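Local atomic coordinates of Bse634I restriction endonuclease (Geobacillus stearothermophilus, PDB entry 1KNV), a protein that probably cleaves double-stranded DNA at specific sites as a type II restriction endonuclease of the PDDEXK nuclease superfamily. Residues 84-89 with 278-283. Sequence-based numbering, arbitrary orientation.
Sequences AIQSWN and TSFEDI
Q86, on helix 68-93, packs against F280 and I283 at the capped start of the C-terminal helix 281-291, a small buried packing contact between helix 68-93 and the N-terminal end of helix 281-291 in the PDDEXK nuclease fold. The helix start is closed by a capping box: D282 N donates to S279 OG (3.3 Å), while S279 N returns a nearly straight bond to D282 OD2 (3.0 Å), meeting it from above the carboxylate plane. The same oxygen takes T278 N through its anti lone pair, so two backbone N-H groups hold the carboxylate. Across the contact Q86 does nearly all the touching from its side. With CG anti to the backbone N (chi1 -168°), its chain reaches over to I283, where CG lies 3.6 Å from I283 CG2 and also close to CD1; the bend at chi2 then carries the amide to F280, its plane 60° from that of the ring. Shortening Q86 to an alanine removes CG and the amide and would probably open a gap beside I283 and F280. Beside Q86, the S87 side chain touches L287 of helix 281-291, and F280 also touches P39 in a loop. I283 CD1 also reaches back to Q86 CB, at 3.8 Å.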
loop_
_atom_site.group_PDB
_atom_site.type_symbol
_atom_site.label_atom_id
_atom_site.label_comp_id
_atom_site.label_asym_id
_atom_site.label_seq_id
_atom_site.Cartn_x
_atom_site.Cartn_y
_atom_site.Cartn_z
ATOM N N ALA B 84 34.144 -0.732 -18.421
ATOM C CA ALA B 84 34.418 0.567 -17.827
ATOM C C ALA B 84 34.950 1.588 -18.830
ATOM O O ALA B 84 34.482 2.723 -18.863
ATOM C CB ALA B 84 35.401 0.412 -16.674
ATOM N N ILE B 85 35.928 1.196 -19.640
ATOM C CA ILE B 85 36.516 2.106 -20.626
ATOM C C ILE B 85 35.500 2.516 -21.690
ATOM O O ILE B 85 35.377 3.694 -22.033
ATOM C CB ILE B 85 37.737 1.450 -21.330
ATOM C CG1 ILE B 85 38.843 1.187 -20.311
ATOM C CG2 ILE B 85 38.251 2.345 -22.463
ATOM C CD1 ILE B 85 39.336 2.425 -19.623
ATOM N N GLN B 86 34.774 1.536 -22.214
ATOM C CA GLN B 86 33.793 1.819 -23.239
ATOM C C GLN B 86 32.779 2.804 -22.679
ATOM O O GLN B 86 32.475 3.813 -23.310
ATOM C CB GLN B 86 33.108 0.523 -23.694
ATOM C CG GLN B 86 32.260 0.668 -24.963
ATOM C CD GLN B 86 33.073 0.971 -26.231
ATOM O OE1 GLN B 86 32.504 1.316 -27.263
ATOM N NE2 GLN B 86 34.395 0.839 -26.153
ATOM N N SER B 87 32.267 2.525 -21.482
ATOM C CA SER B 87 31.278 3.405 -20.847
ATOM C C SER B 87 31.802 4.816 -20.671
ATOM O O SER B 87 31.071 5.786 -20.882
ATOM C CB SER B 87 30.864 2.856 -19.481
ATOM O OG SER B 87 30.218 1.609 -19.627
ATOM N N TRP B 88 33.065 4.928 -20.272
ATOM C CA TRP B 88 33.687 6.231 -20.067
ATOM C C TRP B 88 33.718 7.007 -21.386
ATOM O O TRP B 88 33.390 8.191 -21.410
ATOM C CB TRP B 88 35.103 6.063 -19.496
ATOM C CG TRP B 88 35.901 7.336 -19.408
ATOM C CD1 TRP B 88 36.343 8.107 -20.450
ATOM C CD2 TRP B 88 36.372 7.970 -18.218
ATOM N NE1 TRP B 88 37.059 9.180 -19.982
ATOM C CE2 TRP B 88 37.093 9.121 -18.618
ATOM C CE3 TRP B 88 36.256 7.679 -16.856
ATOM C CZ2 TRP B 88 37.698 9.979 -17.696
ATOM C CZ3 TRP B 88 36.860 8.534 -15.940
ATOM C CH2 TRP B 88 37.571 9.671 -16.366
ATOM N N ASN B 89 34.098 6.345 -22.479
ATOM C CA ASN B 89 34.145 7.021 -23.774
ATOM C C ASN B 89 32.745 7.267 -24.351
ATOM O O ASN B 89 32.547 8.186 -25.149
ATOM C CB ASN B 89 34.987 6.218 -24.774
ATOM C CG ASN B 89 36.476 6.250 -24.451
ATOM O OD1 ASN B 89 36.985 7.229 -23.906
ATOM N ND2 ASN B 89 37.185 5.183 -24.809
ATOM N N THR B 278 28.316 -8.636 -27.829
ATOM C CA THR B 278 29.268 -9.398 -28.630
ATOM C C THR B 278 30.410 -8.491 -29.033
ATOM O O THR B 278 31.579 -8.841 -28.903
ATOM C CB THR B 278 28.613 -9.965 -29.910
ATOM O OG1 THR B 278 27.487 -10.779 -29.559
ATOM C CG2 THR B 278 29.610 -10.817 -30.679
ATOM N N SER B 279 30.050 -7.306 -29.506
ATOM C CA SER B 279 31.023 -6.322 -29.946
ATOM C C SER B 279 30.978 -5.153 -29.005
ATOM O O SER B 279 30.049 -5.022 -28.217
ATOM C CB SER B 279 30.675 -5.824 -31.349
ATOM O OG SER B 279 29.439 -5.123 -31.353
ATOM N N PHE B 280 31.981 -4.295 -29.091
ATOM C CA PHE B 280 32.002 -3.117 -28.251
ATOM C C PHE B 280 30.882 -2.182 -28.643
ATOM O O PHE B 280 30.412 -1.387 -27.836
ATOM C CB PHE B 280 33.346 -2.421 -28.366
ATOM C CG PHE B 280 34.422 -3.154 -27.674
ATOM C CD1 PHE B 280 34.989 -4.276 -28.257
ATOM C CD2 PHE B 280 34.794 -2.800 -26.385
ATOM C CE1 PHE B 280 35.912 -5.046 -27.567
ATOM C CE2 PHE B 280 35.710 -3.552 -25.681
ATOM C CZ PHE B 280 36.274 -4.684 -26.272
ATOM N N GLU B 281 30.441 -2.276 -29.886
ATOM C CA GLU B 281 29.357 -1.424 -30.322
ATOM C C GLU B 281 28.084 -1.833 -29.582
ATOM O O GLU B 281 27.208 -0.999 -29.347
ATOM C CB GLU B 281 29.150 -1.545 -31.831
ATOM C CG GLU B 281 27.950 -0.765 -32.330
ATOM C CD GLU B 281 27.830 -0.789 -33.836
ATOM O OE1 GLU B 281 28.025 -1.870 -34.428
ATOM O OE2 GLU B 281 27.528 0.269 -34.426
ATOM N N ASP B 282 27.983 -3.116 -29.225
ATOM C CA ASP B 282 26.804 -3.609 -28.506
ATOM C C ASP B 282 26.679 -2.963 -27.127
ATOM O O ASP B 282 25.593 -2.939 -26.544
ATOM C CB ASP B 282 26.849 -5.130 -28.327
ATOM C CG ASP B 282 26.625 -5.883 -29.619
ATOM O OD1 ASP B 282 25.982 -5.326 -30.542
ATOM O OD2 ASP B 282 27.076 -7.047 -29.694
ATOM N N ILE B 283 27.797 -2.463 -26.607
ATOM C CA ILE B 283 27.825 -1.803 -25.313
ATOM C C ILE B 283 27.169 -0.438 -25.474
ATOM O O ILE B 283 26.349 -0.034 -24.651
ATOM C CB ILE B 283 29.277 -1.610 -24.813
ATOM C CG1 ILE B 283 29.944 -2.970 -24.585
ATOM C CG2 ILE B 283 29.279 -0.789 -23.534
ATOM C CD1 ILE B 283 31.421 -2.881 -24.195
#